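Local coordinates for protein putative TetR family transcriptional regulator (Streptomyces coelicolor A3, PDB 3BQY) that probably binds operator DNA through an N-terminal helix-turn-helix and represses transcription, as TetR-family regulators generally do, at residues D72-T77 / G202-R207; L80-R85 / H191-L196; G114-L119 / R131-V136. All blocks are in the same frame, centred on the assembly; numbering follows the deposited sequence. Where two conformers were deposited one is given.

Contact 1 (D72-T77 / G202-R207); sequences DWSERT and GLRAVR. With PO4 (phosphate ion), chain B.
Trp73 and the C-terminal residues Leu203, Arg204 and Arg207 form a mixed aromatic, aliphatic and polar contact at the outer end of the C-terminal domain, where the start of helix 73-89 meets the end of helix 188-206. The two short segments run at 142° to each other with their axes 11.9 Å apart, a gap bridged largely by the indole. Its six-membered ring reaches the other helix: CH2 of Trp73 lies 3.9 Å from CB of Leu203, while CG of Arg204 packs at the ring edge, 3.6 Å from CZ2 of Trp73. The indole gets there because chi1 of 64° sets CG between the backbone N and the carbonyl carbon. Asp72 is the N-cap of helix 73-89, its OD1 accepting from the backbone N of Glu75 at 2.9 Å. OG of Ser74 donates to OD2 of Asp72 over 2.7 Å; NH2 of the extended Arg204 lies 2.9 Å from OG of Ser74, and NH1 of Arg204 forms a salt bridge with Asp201. A phosphate ion, probably from the crystallisation liquor, joins the two ends. NE1 of Trp73 donates to its O1 over 3.0 Å, and Arg207 binds it edge-on, with a nearly straight 2.6 Å bond from NH1 to O4 and a more bent one from NH2 to O1; NH1 of Arg207 also bonds to O of Ala122. Both donors thus converge on the ion without bonding to each other. The arrangement belongs to the TetR-type C-terminal domain, the last turn of one helix meeting the first turn of another, roughly antiparallel, beside the dimer partner.

Contact 2 (L80-R85 / H191-L196); sequences LARALR and HFEFGL. With PO4 (phosphate ion), chain C.
Helices 73-89 and 188-206, both part of the all-helical C-terminal domain of the TetR fold, pack here in a buried contact centred on Phe192. CD of Arg85 sits almost over the middle of the Phe192 ring, 3.4 Å from its centroid, a CH-pi contact. The extended Arg85 chain runs antiparallel to the Phe192 side chain, over its face, and the guanidinium lies only 19° from the ring plane. NH2 of Arg85 continues to Glu147, in a salt bridge, and to Thr189. CG of Arg82 meets the ring edge in plane, and CZ of Phe192 lies 4.0 Å from CB of Ala81, which also touches CD1 of Leu196 at 3.7 Å. Toward the partly exposed side, Arg82 and Glu193 form a side-on salt bridge through two hydrogen-bonding nitrogens: NE of Arg82 reaches OE2 of Glu193 at 2.6 Å and NH2 of Arg82 reaches OE1 of Glu193 at 2.9 Å, each on the syn side. The bend of Glu193 at chi2 (-60°) turns its carboxylate to the guanidinium edge, the two planes 30° apart. With NH1 of Arg82 bound to Glu75, two carboxylates fix how this guanidinium is turned and probably offset its charge, while the charge of the buried Arg85 is met by Glu147.

Contact 3 (G114-L119 / R131-V136); sequences GLVGVL and RALYSV. With PO4 (phosphate ion), chain D.
Leucine, valine and alanine side chains dominate the contact between segments 114-119 and 131-136, a buried, apolar packing of two helices that follow one another in the C-terminal domain. The axes approach to 9.3 Å at an angle of 126°, and the backbones come nearest at Val116 and Leu133, whose CA atoms are 6.1 Å apart. Three groups of methyl contacts fill the interface. In the first, Val116 meets Leu133 through its CG2, which lies 3.7 Å from CD2 of Leu133 and equally near its CB. With chi1 at 174°, CG2 of Val116 stands beside the backbone N, opposite the carbonyl carbon, and this is the branch that faces Leu133. In the second, Leu115 spreads its two branches: CD2 of Leu115 rests against the backbone at CA of Leu133, 3.9 Å away, whereas CD1 of Leu115 turns to Val136, 4.0 Å from its CG1, and also lies 4.2 Å from CD1 of Leu133. The third is a single methyl pair, CD1 of Leu119 against CB of Ala132 at 3.4 Å, closer than carbon atoms usually pack, so its exact length is doubtful.

Polar groups of segment 131-136 lie off this interface. Arg131 points away from segment 114-119, and NH1 of Arg131 gives a 2.7 Å bond to O3 of a phosphate ion that probably came from the crystallisation liquor; NH2 of Arg131 is paired with Asp128. Tyr134 OH bonds to the backbone O of Leu159 of the second subunit.

Helix 126-151 thus stands between helix 106-121 and the neighbouring subunit, with Leu133 also packing on Leu183 of that subunit, while Leu119 extends the apolar packing to Trp73 and Thr77 of helix 73-89.

From the N terminus, the chain first passes through the predicted DNA-binding helices and then enters helix 73-89, which supplies the opening halves of contacts 1 and 2. Helices 106-121 and 126-151 follow and close contact 3, a short loop of 11 intervening residues. Only with helix 188-206 near the C terminus are contact 2 and then contact 1 completed, so contact 3 lies within contact 2 and contact 2 within contact 1, without crossing. A salt bridge along helix 73-89 joins contacts 1 and 2; Trp73 on Leu119, and Leu80 on Leu115, bring contact 3 against both. Together they unite four helices beside the second subunit.

Contact 1 (D72-T77 / G202-R207)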
loop_
_atom_site.group_PDB
_atom_site.type_symbol
_atom_site.label_atom_id
_atom_site.label_comp_id
_atom_site.label_asym_id
_atom_site.label_seq_id
_atom_site.Cartn_x
_atom_site.Cartn_y
_atom_site.Cartn_z
ATOM N N ASP A 72 13.021 20.105 -13.445
ATOM C CA ASP A 72 14.029 19.069 -13.684
ATOM C C ASP A 72 13.364 17.684 -13.517
ATOM O O ASP A 72 12.182 17.602 -13.187
ATOM C CB ASP A 72 15.181 19.249 -12.691
ATOM C CG ASP A 72 14.830 18.720 -11.295
ATOM O OD1 ASP A 72 13.694 18.943 -10.853
ATOM O OD2 ASP A 72 15.655 18.007 -10.682
ATOM N N TRP A 73 14.120 16.603 -13.715
ATOM C CA TRP A 73 13.547 15.265 -13.657
ATOM C C TRP A 73 12.904 14.974 -12.269
ATOM O O TRP A 73 11.898 14.246 -12.186
ATOM C CB TRP A 73 14.621 14.204 -13.989
ATOM C CG TRP A 73 15.738 14.168 -12.984
ATOM C CD1 TRP A 73 16.928 14.862 -13.033
ATOM C CD2 TRP A 73 15.751 13.425 -11.757
ATOM N NE1 TRP A 73 17.697 14.566 -11.906
ATOM C CE2 TRP A 73 16.986 13.700 -11.110
ATOM C CE3 TRP A 73 14.831 12.535 -11.139
ATOM C CZ2 TRP A 73 17.326 13.137 -9.870
ATOM C CZ3 TRP A 73 15.175 11.978 -9.902
ATOM C CH2 TRP A 73 16.412 12.298 -9.275
ATOM N N SER A 74 13.511 15.487 -11.190
ATOM C CA SER A 74 12.995 15.189 -9.844
ATOM C C SER A 74 11.657 15.901 -9.623
ATOM O O SER A 74 10.734 15.310 -9.033
ATOM C CB SER A 74 14.004 15.524 -8.723
ATOM O OG SER A 74 14.283 16.907 -8.697
ATOM N N GLU A 75 11.542 17.144 -10.095
ATOM C CA GLU A 75 10.268 17.866 -10.023
ATOM C C GLU A 75 9.197 17.195 -10.879
ATOM O O GLU A 75 8.053 17.051 -10.456
ATOM C CB GLU A 75 10.407 19.341 -10.438
ATOM C CG GLU A 75 9.170 20.176 -10.092
ATOM C CD GLU A 75 8.727 19.968 -8.647
ATOM O OE1 GLU A 75 9.583 20.124 -7.750
ATOM O OE2 GLU A 75 7.549 19.588 -8.412
ATOM N N ARG A 76 9.549 16.750 -12.082
ATOM C CA ARG A 76 8.518 16.106 -12.917
ATOM C C ARG A 76 8.085 14.748 -12.332
ATOM O O ARG A 76 6.913 14.372 -12.393
ATOM C CB ARG A 76 9.010 15.962 -14.365
ATOM C CG ARG A 76 9.245 17.355 -14.999
ATOM C CD ARG A 76 9.896 17.202 -16.372
ATOM N NE ARG A 76 8.943 16.617 -17.334
ATOM C CZ ARG A 76 9.256 15.756 -18.308
ATOM N NH1 ARG A 76 10.486 15.271 -18.441
ATOM N NH2 ARG A 76 8.305 15.341 -19.140
ATOM N N THR A 77 9.041 14.012 -11.790
ATOM C CA THR A 77 8.739 12.745 -11.156
ATOM C C THR A 77 7.828 13.000 -9.938
ATOM O O THR A 77 6.840 12.278 -9.730
ATOM C CB THR A 77 10.018 12.028 -10.717
ATOM O OG1 THR A 77 10.818 11.728 -11.877
ATOM C CG2 THR A 77 9.662 10.690 -9.993
ATOM N N GLY A 202 17.309 9.600 -2.785
ATOM C CA GLY A 202 17.890 8.278 -3.039
ATOM C C GLY A 202 18.193 8.106 -4.525
ATOM O O GLY A 202 19.264 7.608 -4.881
ATOM N N LEU A 203 17.258 8.494 -5.400
ATOM C CA LEU A 203 17.523 8.432 -6.848
ATOM C C LEU A 203 18.699 9.314 -7.255
ATOM O O LEU A 203 19.517 8.903 -8.103
ATOM C CB LEU A 203 16.275 8.794 -7.657
ATOM C CG LEU A 203 15.235 7.673 -7.660
ATOM C CD1 LEU A 203 13.865 8.199 -8.121
ATOM C CD2 LEU A 203 15.760 6.516 -8.545
ATOM N N ARG A 204 18.802 10.512 -6.654
ATOM C CA ARG A 204 19.939 11.395 -6.922
ATOM C C ARG A 204 21.220 10.656 -6.569
ATOM O O ARG A 204 22.213 10.716 -7.299
ATOM C CB ARG A 204 19.839 12.704 -6.120
ATOM C CG ARG A 204 18.806 13.686 -6.652
ATOM C CD ARG A 204 18.583 14.868 -5.690
ATOM N NE ARG A 204 17.476 15.707 -6.146
ATOM C CZ ARG A 204 16.295 15.809 -5.551
ATOM N NH1 ARG A 204 16.043 15.159 -4.429
ATOM N NH2 ARG A 204 15.373 16.619 -6.058
ATOM N N ALA A 205 21.201 9.943 -5.446
ATOM C CA ALA A 205 22.388 9.208 -5.006
ATOM C C ALA A 205 22.771 8.072 -5.957
ATOM O O ALA A 205 23.957 7.845 -6.193
ATOM C CB ALA A 205 22.215 8.682 -3.597
ATOM N N VAL A 206 21.786 7.355 -6.490
ATOM C CA VAL A 206 22.100 6.227 -7.373
ATOM C C VAL A 206 22.344 6.635 -8.824
ATOM O O VAL A 206 22.913 5.852 -9.580
ATOM C CB VAL A 206 21.044 5.068 -7.333
ATOM C CG1 VAL A 206 20.817 4.566 -5.911
ATOM C CG2 VAL A 206 19.737 5.481 -7.937
ATOM N N ARG A 207 21.939 7.838 -9.225
ATOM C CA ARG A 207 22.083 8.190 -10.637
ATOM C C ARG A 207 23.530 7.998 -11.138
ATOM O O ARG A 207 24.300 8.953 -11.268
ATOM C CB ARG A 207 21.556 9.584 -10.980
ATOM C CG ARG A 207 21.572 9.783 -12.525
ATOM C CD ARG A 207 20.689 10.890 -12.968
ATOM N NE ARG A 207 20.996 12.123 -12.266
ATOM C CZ ARG A 207 20.775 13.345 -12.754
ATOM N NH1 ARG A 207 20.253 13.504 -13.958
ATOM N NH2 ARG A 207 21.094 14.425 -12.035
HETATM P P PO4 B . 19.969 17.123 -13.645
HETATM O O1 PO4 B . 19.793 16.638 -12.219
HETATM O O2 PO4 B . 18.899 18.150 -13.958
HETATM O O3 PO4 B . 21.361 17.722 -13.771
HETATM O O4 PO4 B . 19.862 15.962 -14.625
#

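Contact 2 (L80-R85 / H191-L196)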
loop_
_atom_site.group_PDB
_atom_site.type_symbol
_atom_site.label_atom_id
_atom_site.label_comp_id
_atom_site.label_asym_id
_atom_site.label_seq_id
_atom_site.Cartn_x
_atom_site.Cartn_y
_atom_site.Cartn_z
ATOM N N LEU A 80 4.199 13.712 -11.004
ATOM C CA LEU A 80 3.504 12.460 -11.347
ATOM C C LEU A 80 3.014 11.715 -10.105
ATOM O O LEU A 80 1.873 11.239 -10.080
ATOM C CB LEU A 80 4.417 11.545 -12.152
ATOM C CG LEU A 80 4.609 11.914 -13.631
ATOM C CD1 LEU A 80 5.807 11.136 -14.129
ATOM C CD2 LEU A 80 3.342 11.555 -14.468
ATOM N N ALA A 81 3.883 11.560 -9.106
ATOM C CA ALA A 81 3.507 10.884 -7.858
ATOM C C ALA A 81 2.419 11.661 -7.137
ATOM O O ALA A 81 1.434 11.086 -6.678
ATOM C CB ALA A 81 4.735 10.727 -6.929
ATOM N N ARG A 82 2.578 12.978 -7.043
ATOM C CA ARG A 82 1.527 13.801 -6.430
ATOM C C ARG A 82 0.171 13.696 -7.136
ATOM O O ARG A 82 -0.883 13.675 -6.493
ATOM C CB ARG A 82 1.926 15.281 -6.452
ATOM C CG ARG A 82 2.954 15.663 -5.466
ATOM C CD ARG A 82 3.165 17.185 -5.472
ATOM N NE ARG A 82 4.464 17.403 -4.883
ATOM C CZ ARG A 82 5.490 17.963 -5.476
ATOM N NH1 ARG A 82 5.380 18.457 -6.711
ATOM N NH2 ARG A 82 6.612 18.099 -4.787
ATOM N N ALA A 83 0.196 13.688 -8.465
ATOM C CA ALA A 83 -1.033 13.614 -9.241
ATOM C C ALA A 83 -1.682 12.264 -9.047
ATOM O O ALA A 83 -2.903 12.182 -8.969
ATOM C CB ALA A 83 -0.765 13.852 -10.737
ATOM N N LEU A 84 -0.881 11.203 -8.939
ATOM C CA LEU A 84 -1.453 9.886 -8.649
ATOM C C LEU A 84 -2.138 9.888 -7.270
ATOM O O LEU A 84 -3.289 9.447 -7.130
ATOM C CB LEU A 84 -0.363 8.787 -8.724
ATOM C CG LEU A 84 -0.849 7.373 -8.273
ATOM C CD1 LEU A 84 -2.023 6.857 -9.125
ATOM C CD2 LEU A 84 0.299 6.333 -8.277
ATOM N N ARG A 85 -1.435 10.366 -6.249
ATOM C CA ARG A 85 -2.030 10.520 -4.928
ATOM C C ARG A 85 -3.345 11.320 -4.969
ATOM O O ARG A 85 -4.344 10.917 -4.378
ATOM C CB ARG A 85 -1.031 11.171 -3.965
ATOM C CG ARG A 85 -1.614 11.417 -2.598
ATOM C CD ARG A 85 -0.567 11.968 -1.638
ATOM N NE ARG A 85 -1.156 12.360 -0.360
ATOM C CZ ARG A 85 -1.505 13.598 -0.038
ATOM N NH1 ARG A 85 -1.292 14.583 -0.892
ATOM N NH2 ARG A 85 -2.061 13.858 1.142
ATOM N N HIS A 191 3.637 14.450 5.209
ATOM C CA HIS A 191 4.211 13.095 5.294
ATOM C C HIS A 191 4.538 12.558 3.893
ATOM O O HIS A 191 5.619 12.015 3.661
ATOM C CB HIS A 191 3.252 12.147 6.024
ATOM C CG HIS A 191 3.093 12.469 7.472
ATOM N ND1 HIS A 191 2.151 11.870 8.275
ATOM C CD2 HIS A 191 3.721 13.382 8.249
ATOM C CE1 HIS A 191 2.237 12.357 9.496
ATOM N NE2 HIS A 191 3.174 13.288 9.506
ATOM N N PHE A 192 3.607 12.740 2.965
ATOM C CA PHE A 192 3.792 12.290 1.602
ATOM C C PHE A 192 5.003 12.962 0.950
ATOM O O PHE A 192 5.850 12.300 0.340
ATOM C CB PHE A 192 2.539 12.564 0.765
ATOM C CG PHE A 192 2.689 12.139 -0.670
ATOM C CD1 PHE A 192 2.794 10.785 -1.004
ATOM C CD2 PHE A 192 2.753 13.093 -1.684
ATOM C CE1 PHE A 192 2.941 10.383 -2.355
ATOM C CE2 PHE A 192 2.903 12.704 -3.017
ATOM C CZ PHE A 192 2.994 11.365 -3.359
ATOM N N GLU A 193 5.078 14.285 1.077
ATOM C CA GLU A 193 6.182 15.036 0.504
ATOM C C GLU A 193 7.536 14.568 1.077
ATOM O O GLU A 193 8.537 14.516 0.350
ATOM C CB GLU A 193 5.978 16.545 0.714
ATOM C CG GLU A 193 4.830 17.142 -0.133
ATOM C CD GLU A 193 5.045 16.967 -1.659
ATOM O OE1 GLU A 193 6.197 17.063 -2.131
ATOM O OE2 GLU A 193 4.051 16.743 -2.374
ATOM N N PHE A 194 7.566 14.251 2.375
ATOM C CA PHE A 194 8.791 13.795 3.017
ATOM C C PHE A 194 9.238 12.470 2.400
ATOM O O PHE A 194 10.423 12.287 2.101
ATOM C CB PHE A 194 8.581 13.642 4.529
ATOM C CG PHE A 194 9.803 13.190 5.257
ATOM C CD1 PHE A 194 10.781 14.115 5.652
ATOM C CD2 PHE A 194 10.009 11.839 5.518
ATOM C CE1 PHE A 194 11.927 13.686 6.343
ATOM C CE2 PHE A 194 11.142 11.410 6.203
ATOM C CZ PHE A 194 12.097 12.327 6.620
ATOM N N GLY A 195 8.305 11.527 2.260
ATOM C CA GLY A 195 8.641 10.209 1.697
ATOM C C GLY A 195 9.078 10.322 0.249
ATOM O O GLY A 195 10.030 9.670 -0.177
ATOM N N LEU A 196 8.401 11.178 -0.506
ATOM C CA LEU A 196 8.754 11.443 -1.880
ATOM C C LEU A 196 10.158 12.059 -1.975
ATOM O O LEU A 196 10.963 11.676 -2.837
ATOM C CB LEU A 196 7.668 12.386 -2.476
ATOM C CG LEU A 196 7.539 12.596 -3.949
ATOM C CD1 LEU A 196 7.599 11.231 -4.722
ATOM C CD2 LEU A 196 6.291 13.463 -4.251
HETATM P P PO4 C . 4.494 16.609 10.227
HETATM O O1 PO4 C . 3.769 17.866 9.805
HETATM O O2 PO4 C . 4.550 15.674 9.037
HETATM O O3 PO4 C . 5.899 16.931 10.668
HETATM O O4 PO4 C . 3.737 15.967 11.344
#

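Contact 3 (G114-L119 / R131-V136)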
loop_
_atom_site.group_PDB
_atom_site.type_symbol
_atom_site.label_atom_id
_atom_site.label_comp_id
_atom_site.label_asym_id
_atom_site.label_seq_id
_atom_site.Cartn_x
_atom_site.Cartn_y
_atom_site.Cartn_z
ATOM N N GLY A 114 5.398 7.198 -18.764
ATOM C CA GLY A 114 5.809 8.589 -18.609
ATOM C C GLY A 114 6.834 8.706 -17.493
ATOM O O GLY A 114 7.868 9.362 -17.666
ATOM N N LEU A 115 6.558 8.072 -16.351
ATOM C CA LEU A 115 7.495 8.111 -15.205
ATOM C C LEU A 115 8.847 7.477 -15.539
ATOM O O LEU A 115 9.905 8.072 -15.285
ATOM C CB LEU A 115 6.881 7.443 -13.957
ATOM C CG LEU A 115 7.620 7.723 -12.617
ATOM C CD1 LEU A 115 6.687 7.475 -11.392
ATOM C CD2 LEU A 115 8.856 6.901 -12.461
ATOM N N VAL A 116 8.822 6.264 -16.098
ATOM C CA VAL A 116 10.066 5.607 -16.513
ATOM C C VAL A 116 10.823 6.476 -17.543
ATOM O O VAL A 116 12.062 6.605 -17.474
ATOM C CB VAL A 116 9.786 4.171 -17.077
ATOM C CG1 VAL A 116 11.081 3.539 -17.641
ATOM C CG2 VAL A 116 9.157 3.249 -15.984
ATOM N N GLY A 117 10.082 7.062 -18.499
ATOM C CA GLY A 117 10.669 7.944 -19.516
ATOM C C GLY A 117 11.364 9.169 -18.937
ATOM O O GLY A 117 12.448 9.562 -19.362
ATOM N N VAL A 118 10.734 9.794 -17.961
ATOM C CA VAL A 118 11.355 10.967 -17.311
ATOM C C VAL A 118 12.742 10.592 -16.763
ATOM O O VAL A 118 13.716 11.315 -16.967
ATOM C CB VAL A 118 10.436 11.488 -16.174
ATOM C CG1 VAL A 118 11.191 12.460 -15.238
ATOM C CG2 VAL A 118 9.215 12.190 -16.809
ATOM N N LEU A 119 12.817 9.462 -16.068
ATOM C CA LEU A 119 14.090 8.992 -15.473
ATOM C C LEU A 119 15.098 8.570 -16.530
ATOM O O LEU A 119 16.269 8.993 -16.473
ATOM C CB LEU A 119 13.823 7.835 -14.479
ATOM C CG LEU A 119 12.909 8.330 -13.338
ATOM C CD1 LEU A 119 12.595 7.134 -12.376
ATOM C CD2 LEU A 119 13.542 9.502 -12.534
ATOM N N ARG A 131 12.805 0.066 -11.808
ATOM C CA ARG A 131 12.661 -0.202 -10.380
ATOM C C ARG A 131 12.136 1.017 -9.633
ATOM O O ARG A 131 11.374 0.886 -8.679
ATOM C CB ARG A 131 13.991 -0.703 -9.798
ATOM C CG ARG A 131 14.289 -2.136 -10.234
ATOM C CD ARG A 131 15.549 -2.699 -9.614
ATOM N NE ARG A 131 16.749 -1.916 -9.939
ATOM C CZ ARG A 131 17.677 -2.282 -10.819
ATOM N NH1 ARG A 131 17.549 -3.435 -11.490
ATOM N NH2 ARG A 131 18.740 -1.490 -11.014
ATOM N N ALA A 132 12.538 2.215 -10.066
ATOM C CA ALA A 132 12.065 3.453 -9.445
ATOM C C ALA A 132 10.547 3.609 -9.641
ATOM O O ALA A 132 9.849 4.088 -8.758
ATOM C CB ALA A 132 12.787 4.678 -10.058
ATOM N N LEU A 133 10.047 3.206 -10.806
ATOM C CA LEU A 133 8.612 3.258 -11.057
ATOM C C LEU A 133 7.893 2.491 -9.956
ATOM O O LEU A 133 6.953 3.034 -9.349
ATOM C CB LEU A 133 8.274 2.667 -12.449
ATOM C CG LEU A 133 6.801 2.240 -12.656
ATOM C CD1 LEU A 133 5.905 3.489 -12.622
ATOM C CD2 LEU A 133 6.671 1.406 -13.982
ATOM N N TYR A 134 8.332 1.261 -9.681
ATOM C CA TYR A 134 7.695 0.450 -8.641
ATOM C C TYR A 134 7.862 1.084 -7.257
ATOM O O TYR A 134 6.927 1.105 -6.469
ATOM C CB TYR A 134 8.250 -0.991 -8.616
ATOM C CG TYR A 134 7.659 -1.806 -9.751
ATOM C CD1 TYR A 134 6.380 -2.354 -9.649
ATOM C CD2 TYR A 134 8.329 -1.949 -10.943
ATOM C CE1 TYR A 134 5.806 -3.082 -10.721
ATOM C CE2 TYR A 134 7.760 -2.667 -12.015
ATOM C CZ TYR A 134 6.508 -3.222 -11.892
ATOM O OH TYR A 134 5.972 -3.926 -12.964
ATOM N N SER A 135 9.036 1.620 -6.974
ATOM C CA SER A 135 9.264 2.203 -5.629
ATOM C C SER A 135 8.326 3.394 -5.417
ATOM O O SER A 135 7.677 3.511 -4.367
ATOM C CB SER A 135 10.705 2.675 -5.444
ATOM O OG SER A 135 11.635 1.633 -5.706
ATOM N N VAL A 136 8.260 4.281 -6.405
ATOM C CA VAL A 136 7.449 5.500 -6.276
ATOM C C VAL A 136 5.953 5.156 -6.251
ATOM O O VAL A 136 5.186 5.685 -5.413
ATOM C CB VAL A 136 7.729 6.499 -7.446
ATOM C CG1 VAL A 136 6.731 7.634 -7.409
ATOM C CG2 VAL A 136 9.169 7.036 -7.360
HETATM P P PO4 D . 15.125 -6.679 -11.281
HETATM O O1 PO4 D . 15.745 -7.989 -10.854
HETATM O O2 PO4 D . 14.508 -6.028 -10.062
HETATM O O3 PO4 D . 16.173 -5.759 -11.854
HETATM O O4 PO4 D . 14.069 -6.955 -12.301
#